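PDB 3OIO: transcriptional regulator (AraC-type DNA-binding domain-containing proteins) from Chromobacterium violaceum, which probably binds specific DNA sequences as a transcription factor of the AraC family, the chain here being its helix-turn-helix DNA-binding domain. Local coordinates for residues R65-L68 against S72-I75. Numbering follows the deposited sequence. Where two conformers were deposited one is given.
Sequences RQLL and SKSI. With SO4 (sulfate ion), chain C.
Leu68 and Ile75 meet methyl to methyl, CD2 of Leu68 lying 3.5 Å from CD1 of Ile75, with the two side chains crossing at about a right angle. Although the Leu68 side chain sets off away from the loop, its CD2 branch returns to it. In Ile75, chi1 of -58° turns CG1 opposite the carbonyl carbon, and chi2 of -45° then swings CD1 to the leucine. The second touch is looser: the extended Lys73 chain runs obliquely to Leu67 and brings NZ to 4.0 Å from Leu67 CD2, an apolar neighbour that offers the ammonium no bond.

Ile78 of helix 75-81 touches Leu67, Leu68 and Lys73, Pro102 packs on both Leu68 and Ile75, and Arg106 ties the backbones together, NE bonding the carbonyl oxygen of Leu68 and NH1 that of Lys73. Ser74 is the N-cap of helix 75-81, its OG accepting from the backbone N of Gln77, and right behind it Ile75 N donates to sulfate O2 (3.0 Å, N-H...O 150°), an ion that Arg103 also binds.

With no hydrogen bond between the segments, what joins them directly is the Leu68-Ile75 methyl contact and the lysine end resting near Leu67, packing the end of helix 52-70 against the start of helix 75-81. The sulfate, probably from the crystallisation liquor, shows that this helix start can accept an anion, consistent with a place for a DNA phosphate.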
# COMPACT_ATOMS: atom_id res chain seq x y z
N ARG A 65 -7.61 -2.60 -3.94
CA ARG A 65 -8.81 -3.35 -3.54
C ARG A 65 -10.03 -2.42 -3.50
O ARG A 65 -11.13 -2.79 -3.98
CB ARG A 65 -8.57 -4.03 -2.17
CG ARG A 65 -9.80 -4.77 -1.63
CD ARG A 65 -9.43 -5.62 -0.43
NE ARG A 65 -10.60 -6.31 0.08
CZ ARG A 65 -11.42 -5.81 1.03
NH1 ARG A 65 -11.18 -4.63 1.57
NH2 ARG A 65 -12.50 -6.51 1.42
N GLN A 66 -9.86 -1.23 -2.91
CA GLN A 66 -10.92 -0.23 -2.90
C GLN A 66 -11.41 0.11 -4.31
O GLN A 66 -12.62 0.19 -4.55
CB GLN A 66 -10.51 1.03 -2.10
CG GLN A 66 -10.25 0.77 -0.59
CD GLN A 66 -9.66 1.97 0.16
OE1 GLN A 66 -8.65 2.56 -0.25
NE2 GLN A 66 -10.25 2.31 1.29
N LEU A 67 -10.48 0.28 -5.25
CA LEU A 67 -10.82 0.60 -6.65
C LEU A 67 -11.50 -0.59 -7.38
O LEU A 67 -12.39 -0.39 -8.22
CB LEU A 67 -9.58 1.06 -7.43
CG LEU A 67 -8.95 2.37 -6.94
CD1 LEU A 67 -7.61 2.60 -7.65
CD2 LEU A 67 -9.87 3.59 -7.15
N LEU A 68 -11.10 -1.80 -7.04
CA LEU A 68 -11.71 -3.00 -7.59
C LEU A 68 -13.13 -3.14 -7.13
O LEU A 68 -13.99 -3.67 -7.87
CB LEU A 68 -10.93 -4.23 -7.19
CG LEU A 68 -9.59 -4.33 -7.97
CD1 LEU A 68 -8.65 -5.27 -7.22
CD2 LEU A 68 -9.81 -4.83 -9.43
N SER A 72 -15.23 0.84 -12.66
CA SER A 72 -15.21 -0.09 -13.78
C SER A 72 -13.87 0.02 -14.50
O SER A 72 -13.76 -0.35 -15.68
CB SER A 72 -16.36 0.22 -14.74
OG SER A 72 -16.19 1.52 -15.29
N LYS A 73 -12.85 0.54 -13.79
CA LYS A 73 -11.56 0.78 -14.40
C LYS A 73 -11.03 -0.60 -14.69
O LYS A 73 -11.28 -1.52 -13.91
CB LYS A 73 -10.67 1.55 -13.46
CG LYS A 73 -11.21 2.93 -13.12
CD LYS A 73 -10.38 3.54 -12.02
CE LYS A 73 -10.69 5.02 -11.82
NZ LYS A 73 -9.93 5.54 -10.63
N SER A 74 -10.36 -0.77 -15.81
CA SER A 74 -9.76 -2.06 -16.12
C SER A 74 -8.77 -2.46 -15.00
O SER A 74 -8.32 -1.62 -14.20
CB SER A 74 -9.05 -2.03 -17.48
OG SER A 74 -7.90 -1.19 -17.45
N ILE A 75 -8.43 -3.75 -14.95
CA ILE A 75 -7.41 -4.23 -14.03
C ILE A 75 -6.13 -3.43 -14.28
O ILE A 75 -5.48 -2.97 -13.33
CB ILE A 75 -7.19 -5.77 -14.17
CG1 ILE A 75 -8.49 -6.55 -13.91
CG2 ILE A 75 -6.09 -6.28 -13.27
CD1 ILE A 75 -9.26 -6.09 -12.70
S SO4 C . -10.44 -6.16 -17.46
O1 SO4 C . -9.05 -6.69 -17.51
O2 SO4 C . -10.61 -5.25 -16.30
O3 SO4 C . -10.76 -5.31 -18.63
O4 SO4 C . -11.33 -7.33 -17.38